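Local coordinates for protein 4-hydroxybutyrate coenzyme A transferase (Shewanella oneidensis, PDB 2OAS) that probably transfers coenzyme A between acyl-CoA thioesters and carboxylic acids such as acetate or 4-hydroxybutyrate, and binds coenzyme A, at residues K145-P155 with R167-L178; V329-R337 with V373-H381. All blocks are in the same frame, centred on the assembly; numbering follows the deposited sequence.

Contact 1: residues K145-P155 with R167-L178; sequences KIIAHINPQMP and RFAAVYEQSASL
The ring of Phe168 carries the methyl of Ala148 on one face: CB stands 3.7 Å from the ring centroid, 24° off the normal, a CH-pi contact displaced toward CD1 and CE1. Ile146 CG2 approaches the same ring obliquely, 3.8 Å from Phe168 CD2. The His149 ring instead has the carbonyl oxygens of Tyr172 and Gln174 at its edge, where ND1, brought across by a chi1 of 154°, gives a weak hydrogen bond to Tyr172 O. That carbonyl also accepts from Ile150 N at 2.9 Å. Beyond the strands the Asn151 amide takes over: OD1 accepts from Ala176 N (3.2 Å) and Gln153 N on opposite faces of its plane, the latter closing an Asx turn, while ND2 donates to Ala176 O as well as to Gln117. With an alanine at Asn151, Ala176 N and O and Gln153 N would probably lose their amide partner, leaving the turn and the 175-178 loop less firmly tied. Between the ends, Ala148 N bonds to Ala170 O and Tyr172 N to Ala148 O, the parallel pairing that joins strands 145-150 and 170-173 in the eight-stranded parallel sheet of the N-terminal acetyl-CoA hydrolase/transferase domain.

Contact 2: residues V329-R337 with V373-H381; sequences VGGQMDFIR and VVTTRAHVH. With COA (coenzyme A), chain C.
Thr375 and Gln332 make the direct polar link, Thr375 OG1 donating to Gln332 OE1 at 2.9 Å from above the plane of the amide carbonyl. Alongside, Val374 CG1 packs on Gln332 OE1 and on the carbonyl oxygen of Val329. The next residue of the helix, Met333, a selenomethionine, lays CG over a face of the His379 ring, 3.7 Å from its centroid and 18° off the normal; CG lies anti to the backbone N (chi1 -166°), and a bend at chi3 leaves SE oblique to the same ring. Ile336 reaches Thr375 tip to tip through CD1, and Arg337 CD lies 4.0 Å from His379 CD2, with its guanidinium turned 76° from the ring.

Outside this layer, Thr376 OG1 and His379 ND1 share a 2.8 Å hydrogen bond, while a water in the ring plane joins NE2 to Arg337 NH1; together they fix the rotation of the imidazole. Arg337 itself is salt-bridged to Asp334 and Glu99 of the second subunit. Thr375 belongs to a classic beta bulge opposite Val316.

At the N-cap of helix 332-341, Gly331 N donates to O5P of coenzyme A at 2.6 Å. The backbone N-H thus grips the pantetheine carbonyl at the start of a helix, whose dipole may strengthen the bond. Gln332, itself a coenzyme A-binding residue, is tied by OE1 to Thr375 and by NE2 to Ser306 O, consistent with these bonds positioning the turn that meets the cofactor.

Contact 1 closes before contact 2 opens along the chain, and the two lie on opposite sides of its centre, their centres 36 Å apart and their nearest atoms about 20 Å apart. They share no sheet. Contact 1 joins neighbouring strands of the eight-stranded parallel sheet in the N-terminal family region, away from the coenzyme A site. Contact 2 belongs to the C-terminal region, setting the start of helix 332-341 and the loop before it against strand 373-375 and the turn that follows it; it borders both bound coenzyme A and the second subunit. Contact 1 thus belongs to the framework of the N-terminal sheet, whereas contact 2 lies where the cofactor site and the subunit interface come together.

Contact 1: residues K145-P155 with R167-L178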
loop_
_atom_site.group_PDB
_atom_site.type_symbol
_atom_site.label_atom_id
_atom_site.label_comp_id
_atom_site.label_asym_id
_atom_site.label_seq_id
_atom_site.Cartn_x
_atom_site.Cartn_y
_atom_site.Cartn_z
ATOM N N LYS A 145 33.458 0.223 -1.920
ATOM C CA LYS A 145 34.288 -0.131 -3.067
ATOM C C LYS A 145 33.473 -1.001 -4.022
ATOM O O LYS A 145 32.501 -1.625 -3.607
ATOM C CB LYS A 145 35.543 -0.880 -2.628
ATOM C CG LYS A 145 35.298 -2.214 -1.936
ATOM C CD LYS A 145 36.633 -2.916 -1.698
ATOM C CE LYS A 145 36.469 -4.227 -0.956
ATOM N NZ LYS A 145 36.032 -4.022 0.447
ATOM N N ILE A 146 33.853 -1.038 -5.297
ATOM C CA ILE A 146 33.120 -1.854 -6.261
ATOM C C ILE A 146 34.017 -2.875 -6.962
ATOM O O ILE A 146 35.122 -2.554 -7.379
ATOM C CB ILE A 146 32.433 -0.974 -7.333
ATOM C CG1 ILE A 146 31.383 -0.077 -6.674
ATOM C CG2 ILE A 146 31.764 -1.843 -8.379
ATOM C CD1 ILE A 146 30.867 1.012 -7.583
ATOM N N ILE A 147 33.536 -4.112 -7.059
ATOM C CA ILE A 147 34.264 -5.189 -7.722
ATOM C C ILE A 147 33.398 -5.596 -8.917
ATOM O O ILE A 147 32.330 -6.171 -8.757
ATOM C CB ILE A 147 34.480 -6.364 -6.764
ATOM C CG1 ILE A 147 35.455 -5.929 -5.663
ATOM C CG2 ILE A 147 35.024 -7.586 -7.517
ATOM C CD1 ILE A 147 35.637 -6.960 -4.570
ATOM N N ALA A 148 33.868 -5.273 -10.110
ATOM C CA ALA A 148 33.135 -5.531 -11.330
ATOM C C ALA A 148 33.669 -6.658 -12.187
ATOM O O ALA A 148 34.872 -6.878 -12.300
ATOM C CB ALA A 148 33.081 -4.249 -12.181
ATOM N N HIS A 149 32.750 -7.356 -12.819
ATOM C CA HIS A 149 33.131 -8.429 -13.680
ATOM C C HIS A 149 32.774 -7.969 -15.077
ATOM O O HIS A 149 31.606 -7.746 -15.381
ATOM C CB HIS A 149 32.375 -9.698 -13.277
ATOM C CG HIS A 149 32.205 -10.668 -14.392
ATOM N ND1 HIS A 149 33.240 -11.026 -15.224
ATOM C CD2 HIS A 149 31.106 -11.315 -14.849
ATOM C CE1 HIS A 149 32.788 -11.850 -16.155
ATOM N NE2 HIS A 149 31.496 -12.042 -15.948
ATOM N N ILE A 150 33.784 -7.781 -15.913
ATOM C CA ILE A 150 33.550 -7.338 -17.275
ATOM C C ILE A 150 33.228 -8.513 -18.182
ATOM O O ILE A 150 34.061 -9.399 -18.408
ATOM C CB ILE A 150 34.760 -6.594 -17.829
ATOM C CG1 ILE A 150 35.038 -5.368 -16.955
ATOM C CG2 ILE A 150 34.500 -6.220 -19.291
ATOM C CD1 ILE A 150 36.248 -4.571 -17.370
ATOM N N ASN A 151 32.013 -8.504 -18.714
ATOM C CA ASN A 151 31.552 -9.580 -19.575
ATOM C C ASN A 151 31.087 -9.082 -20.913
ATOM O O ASN A 151 30.086 -8.386 -20.997
ATOM C CB ASN A 151 30.404 -10.319 -18.894
ATOM C CG ASN A 151 29.874 -11.458 -19.727
ATOM O OD1 ASN A 151 30.419 -11.783 -20.787
ATOM N ND2 ASN A 151 28.807 -12.082 -19.244
ATOM N N PRO A 152 31.816 -9.424 -21.978
ATOM C CA PRO A 152 31.483 -9.020 -23.344
ATOM C C PRO A 152 30.081 -9.468 -23.758
ATOM O O PRO A 152 29.548 -8.996 -24.758
ATOM C CB PRO A 152 32.554 -9.702 -24.177
ATOM C CG PRO A 152 33.737 -9.662 -23.288
ATOM C CD PRO A 152 33.149 -10.050 -21.939
ATOM N N GLN A 153 29.492 -10.383 -22.993
ATOM C CA GLN A 153 28.164 -10.890 -23.297
ATOM C C GLN A 153 27.102 -9.970 -22.704
ATOM O O GLN A 153 25.958 -9.963 -23.150
ATOM C CB GLN A 153 27.998 -12.310 -22.747
ATOM C CG GLN A 153 29.048 -13.285 -23.247
ATOM C CD GLN A 153 29.107 -13.351 -24.772
ATOM O OE1 GLN A 153 30.197 -13.478 -25.361
ATOM N NE2 GLN A 153 27.929 -13.267 -25.426
HETATM N N MSE A 154 27.471 -9.182 -21.705
HETATM C CA MSE A 154 26.498 -8.285 -21.109
HETATM C C MSE A 154 26.125 -7.207 -22.117
HETATM O O MSE A 154 26.985 -6.465 -22.601
HETATM C CB MSE A 154 27.060 -7.632 -19.841
HETATM C CG MSE A 154 26.037 -6.827 -19.047
HETATM SE SE MSE A 154 24.496 -7.868 -18.466
HETATM C CE MSE A 154 25.044 -8.398 -16.688
ATOM N N PRO A 155 24.836 -7.129 -22.478
ATOM C CA PRO A 155 24.416 -6.107 -23.434
ATOM C C PRO A 155 24.542 -4.695 -22.842
ATOM O O PRO A 155 24.394 -4.501 -21.635
ATOM C CB PRO A 155 22.973 -6.514 -23.756
ATOM C CG PRO A 155 22.525 -7.270 -22.541
ATOM C CD PRO A 155 23.734 -8.056 -22.156
ATOM N N ARG A 167 35.354 3.967 -11.189
ATOM C CA ARG A 167 34.597 3.858 -9.948
ATOM C C ARG A 167 34.762 2.443 -9.392
ATOM O O ARG A 167 34.158 2.087 -8.380
ATOM C CB ARG A 167 33.110 4.136 -10.204
ATOM C CG ARG A 167 32.787 5.599 -10.502
ATOM C CD ARG A 167 31.972 6.205 -9.377
ATOM N NE ARG A 167 30.638 5.614 -9.328
ATOM C CZ ARG A 167 29.811 5.664 -8.286
ATOM N NH1 ARG A 167 30.168 6.286 -7.167
ATOM N NH2 ARG A 167 28.616 5.090 -8.368
ATOM N N PHE A 168 35.592 1.648 -10.059
ATOM C CA PHE A 168 35.831 0.252 -9.674
ATOM C C PHE A 168 37.169 0.080 -8.950
ATOM O O PHE A 168 38.181 0.658 -9.347
ATOM C CB PHE A 168 35.819 -0.646 -10.933
ATOM C CG PHE A 168 34.542 -0.572 -11.748
ATOM C CD1 PHE A 168 34.477 -1.161 -13.003
ATOM C CD2 PHE A 168 33.405 0.055 -11.254
ATOM C CE1 PHE A 168 33.308 -1.131 -13.760
ATOM C CE2 PHE A 168 32.221 0.089 -12.005
ATOM C CZ PHE A 168 32.179 -0.507 -13.266
ATOM N N ALA A 169 37.183 -0.722 -7.894
ATOM C CA ALA A 169 38.429 -0.953 -7.152
ATOM C C ALA A 169 39.192 -2.083 -7.811
ATOM O O ALA A 169 40.425 -2.123 -7.795
ATOM C CB ALA A 169 38.125 -1.318 -5.710
ATOM N N ALA A 170 38.438 -3.001 -8.397
ATOM C CA ALA A 170 39.012 -4.162 -9.045
ATOM C C ALA A 170 38.159 -4.515 -10.235
ATOM O O ALA A 170 36.966 -4.189 -10.277
ATOM C CB ALA A 170 39.061 -5.319 -8.079
ATOM N N VAL A 171 38.776 -5.208 -11.189
ATOM C CA VAL A 171 38.106 -5.618 -12.415
ATOM C C VAL A 171 38.666 -6.930 -12.978
ATOM O O VAL A 171 39.876 -7.089 -13.107
ATOM C CB VAL A 171 38.240 -4.486 -13.470
ATOM C CG1 VAL A 171 38.153 -5.039 -14.846
ATOM C CG2 VAL A 171 37.144 -3.458 -13.267
ATOM N N TYR A 172 37.778 -7.869 -13.291
ATOM C CA TYR A 172 38.171 -9.147 -13.879
ATOM C C TYR A 172 37.340 -9.340 -15.141
ATOM O O TYR A 172 36.114 -9.230 -15.114
ATOM C CB TYR A 172 37.924 -10.319 -12.925
ATOM C CG TYR A 172 38.092 -11.669 -13.597
ATOM C CD1 TYR A 172 39.330 -12.059 -14.134
ATOM C CD2 TYR A 172 37.006 -12.533 -13.750
ATOM C CE1 TYR A 172 39.481 -13.274 -14.813
ATOM C CE2 TYR A 172 37.145 -13.751 -14.428
ATOM C CZ TYR A 172 38.380 -14.109 -14.957
ATOM O OH TYR A 172 38.492 -15.285 -15.654
ATOM N N GLU A 173 38.006 -9.647 -16.244
ATOM C CA GLU A 173 37.296 -9.797 -17.499
ATOM C C GLU A 173 37.280 -11.185 -18.124
ATOM O O GLU A 173 38.322 -11.804 -18.308
ATOM C CB GLU A 173 37.863 -8.816 -18.514
ATOM C CG GLU A 173 37.222 -8.906 -19.884
ATOM C CD GLU A 173 37.896 -7.990 -20.892
ATOM O OE1 GLU A 173 39.084 -8.242 -21.213
ATOM O OE2 GLU A 173 37.246 -7.027 -21.350
ATOM N N GLN A 174 36.081 -11.660 -18.447
ATOM C CA GLN A 174 35.924 -12.942 -19.109
ATOM C C GLN A 174 34.496 -13.068 -19.641
ATOM O O GLN A 174 33.555 -12.588 -19.023
ATOM C CB GLN A 174 36.277 -14.102 -18.168
ATOM C CG GLN A 174 35.108 -14.761 -17.486
ATOM C CD GLN A 174 35.376 -16.220 -17.157
ATOM O OE1 GLN A 174 36.288 -16.544 -16.394
ATOM N NE2 GLN A 174 34.579 -17.102 -17.730
ATOM N N SER A 175 34.345 -13.660 -20.822
ATOM C CA SER A 175 33.029 -13.852 -21.409
ATOM C C SER A 175 32.373 -15.027 -20.713
ATOM O O SER A 175 32.963 -16.106 -20.594
ATOM C CB SER A 175 33.128 -14.160 -22.907
ATOM O OG SER A 175 33.525 -13.029 -23.654
ATOM N N ALA A 176 31.152 -14.820 -20.240
ATOM C CA ALA A 176 30.417 -15.871 -19.563
ATOM C C ALA A 176 28.996 -15.856 -20.080
ATOM O O ALA A 176 28.558 -14.888 -20.701
ATOM C CB ALA A 176 30.436 -15.638 -18.069
ATOM N N SER A 177 28.273 -16.937 -19.810
ATOM C CA SER A 177 26.891 -17.056 -20.255
ATOM C C SER A 177 25.936 -16.361 -19.297
ATOM O O SER A 177 26.138 -16.376 -18.084
ATOM C CB SER A 177 26.502 -18.529 -20.349
ATOM O OG SER A 177 26.584 -19.150 -19.082
ATOM N N LEU A 178 24.898 -15.748 -19.852
ATOM C CA LEU A 178 23.883 -15.094 -19.033
ATOM C C LEU A 178 22.751 -16.088 -18.895
ATOM O O LEU A 178 22.393 -16.768 -19.861
ATOM C CB LEU A 178 23.356 -13.831 -19.706
ATOM C CG LEU A 178 24.304 -12.642 -19.795
ATOM C CD1 LEU A 178 23.629 -11.521 -20.563
ATOM C CD2 LEU A 178 24.694 -12.181 -18.402
HETATM O O HOH W 1 35.417 1.187 -5.996
#

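Contact 2: residues V329-R337 with V373-H381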
loop_
_atom_site.group_PDB
_atom_site.type_symbol
_atom_site.label_atom_id
_atom_site.label_comp_id
_atom_site.label_asym_id
_atom_site.label_seq_id
_atom_site.Cartn_x
_atom_site.Cartn_y
_atom_site.Cartn_z
ATOM N N VAL A 329 8.162 -9.053 -1.458
ATOM C CA VAL A 329 7.165 -8.021 -1.731
ATOM C C VAL A 329 7.268 -7.532 -3.166
ATOM O O VAL A 329 6.263 -7.393 -3.865
ATOM C CB VAL A 329 7.354 -6.821 -0.786
ATOM C CG1 VAL A 329 6.476 -5.665 -1.232
ATOM C CG2 VAL A 329 7.018 -7.233 0.643
ATOM N N GLY A 330 8.496 -7.268 -3.598
ATOM C CA GLY A 330 8.716 -6.796 -4.954
ATOM C C GLY A 330 8.060 -5.464 -5.263
ATOM O O GLY A 330 8.325 -4.458 -4.606
ATOM N N GLY A 331 7.203 -5.442 -6.272
ATOM C CA GLY A 331 6.561 -4.194 -6.620
ATOM C C GLY A 331 5.202 -4.358 -7.252
ATOM O O GLY A 331 4.783 -3.513 -8.028
ATOM N N GLN A 332 4.504 -5.434 -6.926
ATOM C CA GLN A 332 3.185 -5.648 -7.502
ATOM C C GLN A 332 2.181 -4.676 -6.888
ATOM O O GLN A 332 1.228 -4.261 -7.543
ATOM C CB GLN A 332 2.706 -7.080 -7.245
ATOM C CG GLN A 332 2.364 -7.343 -5.794
ATOM C CD GLN A 332 1.555 -8.609 -5.585
ATOM O OE1 GLN A 332 1.084 -8.878 -4.478
ATOM N NE2 GLN A 332 1.394 -9.393 -6.640
HETATM N N MSE A 333 2.399 -4.313 -5.632
HETATM C CA MSE A 333 1.476 -3.418 -4.955
HETATM C C MSE A 333 1.521 -2.019 -5.554
HETATM O O MSE A 333 0.495 -1.428 -5.873
HETATM C CB MSE A 333 1.812 -3.359 -3.474
HETATM C CG MSE A 333 0.722 -2.723 -2.652
HETATM SE SE MSE A 333 1.369 -2.241 -0.906
HETATM C CE MSE A 333 2.167 -0.558 -1.385
ATOM N N ASP A 334 2.730 -1.487 -5.694
ATOM C CA ASP A 334 2.921 -0.162 -6.270
ATOM C C ASP A 334 2.285 -0.091 -7.657
ATOM O O ASP A 334 1.668 0.913 -8.007
ATOM C CB ASP A 334 4.410 0.153 -6.354
ATOM C CG ASP A 334 5.002 0.556 -5.014
ATOM O OD1 ASP A 334 6.240 0.642 -4.925
ATOM O OD2 ASP A 334 4.243 0.797 -4.054
ATOM N N PHE A 335 2.434 -1.159 -8.441
ATOM C CA PHE A 335 1.862 -1.209 -9.786
ATOM C C PHE A 335 0.345 -1.324 -9.780
ATOM O O PHE A 335 -0.336 -0.820 -10.678
ATOM C CB PHE A 335 2.453 -2.377 -10.581
ATOM C CG PHE A 335 3.733 -2.041 -11.268
ATOM C CD1 PHE A 335 3.749 -1.134 -12.324
ATOM C CD2 PHE A 335 4.924 -2.598 -10.850
ATOM C CE1 PHE A 335 4.944 -0.784 -12.950
ATOM C CE2 PHE A 335 6.121 -2.254 -11.467
ATOM C CZ PHE A 335 6.128 -1.343 -12.522
ATOM N N ILE A 336 -0.179 -2.000 -8.764
ATOM C CA ILE A 336 -1.617 -2.180 -8.625
ATOM C C ILE A 336 -2.277 -0.883 -8.177
ATOM O O ILE A 336 -3.408 -0.584 -8.586
ATOM C CB ILE A 336 -1.914 -3.335 -7.639
ATOM C CG1 ILE A 336 -1.527 -4.656 -8.314
ATOM C CG2 ILE A 336 -3.377 -3.352 -7.233
ATOM C CD1 ILE A 336 -1.783 -5.883 -7.464
ATOM N N ARG A 337 -1.573 -0.111 -7.353
ATOM C CA ARG A 337 -2.101 1.163 -6.885
ATOM C C ARG A 337 -2.006 2.193 -8.013
ATOM O O ARG A 337 -2.982 2.877 -8.316
ATOM C CB ARG A 337 -1.323 1.680 -5.665
ATOM C CG ARG A 337 -1.932 2.961 -5.033
ATOM C CD ARG A 337 -3.373 2.730 -4.590
ATOM N NE ARG A 337 -3.984 3.834 -3.846
ATOM C CZ ARG A 337 -3.538 4.320 -2.685
ATOM N NH1 ARG A 337 -2.453 3.809 -2.119
ATOM N NH2 ARG A 337 -4.200 5.302 -2.075
ATOM N N VAL A 373 0.967 -10.668 3.824
ATOM C CA VAL A 373 0.071 -9.938 2.940
ATOM C C VAL A 373 0.906 -8.939 2.134
ATOM O O VAL A 373 1.570 -8.086 2.714
ATOM C CB VAL A 373 -0.988 -9.162 3.738
ATOM C CG1 VAL A 373 -1.715 -8.187 2.818
ATOM C CG2 VAL A 373 -1.950 -10.120 4.385
ATOM N N VAL A 374 0.890 -9.053 0.814
ATOM C CA VAL A 374 1.650 -8.123 -0.029
ATOM C C VAL A 374 0.720 -7.026 -0.549
ATOM O O VAL A 374 1.063 -5.847 -0.532
ATOM C CB VAL A 374 2.303 -8.856 -1.227
ATOM C CG1 VAL A 374 3.049 -7.862 -2.122
ATOM C CG2 VAL A 374 3.266 -9.912 -0.708
ATOM N N THR A 375 -0.464 -7.431 -0.996
ATOM C CA THR A 375 -1.470 -6.514 -1.508
ATOM C C THR A 375 -2.720 -6.686 -0.643
ATOM O O THR A 375 -3.198 -7.795 -0.434
ATOM C CB THR A 375 -1.787 -6.840 -2.973
ATOM O OG1 THR A 375 -0.599 -6.696 -3.747
ATOM C CG2 THR A 375 -2.853 -5.922 -3.513
ATOM N N THR A 376 -3.244 -5.571 -0.155
ATOM C CA THR A 376 -4.390 -5.577 0.734
ATOM C C THR A 376 -5.744 -5.548 0.043
ATOM O O THR A 376 -5.833 -5.331 -1.163
ATOM C CB THR A 376 -4.302 -4.381 1.684
ATOM O OG1 THR A 376 -4.396 -3.168 0.930
ATOM C CG2 THR A 376 -2.962 -4.383 2.407
ATOM N N ARG A 377 -6.796 -5.781 0.827
ATOM C CA ARG A 377 -8.175 -5.750 0.340
ATOM C C ARG A 377 -8.434 -4.514 -0.504
ATOM O O ARG A 377 -8.853 -4.605 -1.654
ATOM C CB ARG A 377 -9.160 -5.654 1.492
ATOM C CG ARG A 377 -9.256 -6.813 2.381
ATOM C CD ARG A 377 -10.058 -6.429 3.608
ATOM N NE ARG A 377 -10.413 -7.621 4.363
ATOM C CZ ARG A 377 -10.755 -7.632 5.643
ATOM N NH1 ARG A 377 -10.795 -6.504 6.344
ATOM N NH2 ARG A 377 -11.046 -8.782 6.223
ATOM N N ALA A 378 -8.207 -3.355 0.104
ATOM C CA ALA A 378 -8.456 -2.062 -0.537
ATOM C C ALA A 378 -7.758 -1.871 -1.873
ATOM O O ALA A 378 -8.215 -1.098 -2.709
ATOM C CB ALA A 378 -8.073 -0.932 0.427
ATOM N N HIS A 379 -6.649 -2.582 -2.057
ATOM C CA HIS A 379 -5.859 -2.499 -3.294
ATOM C C HIS A 379 -6.465 -3.241 -4.474
ATOM O O HIS A 379 -6.546 -2.718 -5.570
ATOM C CB HIS A 379 -4.461 -3.075 -3.077
ATOM C CG HIS A 379 -3.471 -2.092 -2.548
ATOM N ND1 HIS A 379 -2.923 -2.190 -1.287
ATOM C CD2 HIS A 379 -2.950 -0.970 -3.100
ATOM C CE1 HIS A 379 -2.111 -1.168 -1.083
ATOM N NE2 HIS A 379 -2.111 -0.413 -2.168
ATOM N N VAL A 380 -6.876 -4.470 -4.232
ATOM C CA VAL A 380 -7.392 -5.313 -5.287
ATOM C C VAL A 380 -8.466 -4.746 -6.217
ATOM O O VAL A 380 -9.375 -4.026 -5.807
ATOM C CB VAL A 380 -7.882 -6.656 -4.689
ATOM C CG1 VAL A 380 -8.314 -7.605 -5.795
ATOM C CG2 VAL A 380 -6.769 -7.274 -3.863
ATOM N N HIS A 381 -8.326 -5.077 -7.490
ATOM C CA HIS A 381 -9.280 -4.648 -8.485
ATOM C C HIS A 381 -9.832 -5.926 -9.099
ATOM O O HIS A 381 -10.960 -6.302 -8.828
ATOM C CB HIS A 381 -8.598 -3.775 -9.556
ATOM C CG HIS A 381 -9.530 -3.271 -10.617
ATOM N ND1 HIS A 381 -9.116 -2.446 -11.641
ATOM C CD2 HIS A 381 -10.856 -3.484 -10.818
ATOM C CE1 HIS A 381 -10.146 -2.170 -12.423
ATOM N NE2 HIS A 381 -11.213 -2.788 -11.945
HETATM N N1A COA C . -0.405 -23.154 -0.885
HETATM C C2A COA C . 0.547 -24.263 -0.870
HETATM N N3A COA C . 1.476 -24.278 -2.018
HETATM C C4A COA C . 1.422 -23.270 -3.092
HETATM C C5A COA C . 0.487 -22.172 -3.089
HETATM C C6A COA C . -0.463 -22.140 -1.953
HETATM N N6A COA C . -1.433 -21.112 -1.862
HETATM N N7A COA C . 0.665 -21.382 -4.213
HETATM C C8A COA C . 1.735 -21.986 -4.897
HETATM N N9A COA C . 2.219 -23.136 -4.232
HETATM C C1B COA C . 3.292 -24.026 -4.628
HETATM C C2B COA C . 3.255 -24.700 -6.034
HETATM O O2B COA C . 3.001 -26.058 -5.975
HETATM C C3B COA C . 4.580 -24.363 -6.718
HETATM O O3B COA C . 5.267 -25.585 -7.136
HETATM P P3B COA C . 6.666 -25.595 -7.878
HETATM O O7A COA C . 6.710 -24.808 -9.126
HETATM O O8A COA C . 7.710 -25.053 -6.957
HETATM O O9A COA C . 7.020 -26.980 -8.155
HETATM C C4B COA C . 5.359 -23.532 -5.772
HETATM O O4B COA C . 4.601 -23.348 -4.565
HETATM C C5B COA C . 5.664 -22.276 -6.694
HETATM O O5B COA C . 4.456 -21.593 -7.069
HETATM P P1A COA C . 4.168 -20.769 -8.482
HETATM O O1A COA C . 4.348 -21.556 -9.670
HETATM O O2A COA C . 2.768 -20.198 -8.520
HETATM O O3A COA C . 5.225 -19.599 -8.386
HETATM P P2A COA C . 5.380 -18.484 -9.460
HETATM O O4A COA C . 6.735 -18.524 -10.003
HETATM O O5A COA C . 4.442 -18.658 -10.553
HETATM O O6A COA C . 5.026 -17.140 -8.983
HETATM C CBP COA C . 4.561 -15.370 -7.238
HETATM C CCP COA C . 3.979 -16.540 -8.222
HETATM C CDP COA C . 5.329 -16.392 -6.329
HETATM C CEP COA C . 3.394 -14.686 -6.402
HETATM C CAP COA C . 5.632 -14.314 -7.997
HETATM O OAP COA C . 4.728 -13.665 -8.943
HETATM C C9P COA C . 6.208 -13.231 -7.077
HETATM O O9P COA C . 7.369 -13.348 -6.714
HETATM N N8P COA C . 5.362 -12.150 -6.720
HETATM C C7P COA C . 5.571 -10.964 -5.901
HETATM C C6P COA C . 5.330 -9.564 -6.578
HETATM C C5P COA C . 6.470 -9.014 -7.334
HETATM O O5P COA C . 6.754 -7.814 -7.251
HETATM N N4P COA C . 7.193 -9.973 -8.129
HETATM C C3P COA C . 8.364 -9.838 -8.983
HETATM C C2P COA C . 8.332 -8.677 -10.047
HETATM S S1P COA C . 9.783 -7.588 -9.957
HETATM O O HOH W 2 -0.034 1.706 -2.448
#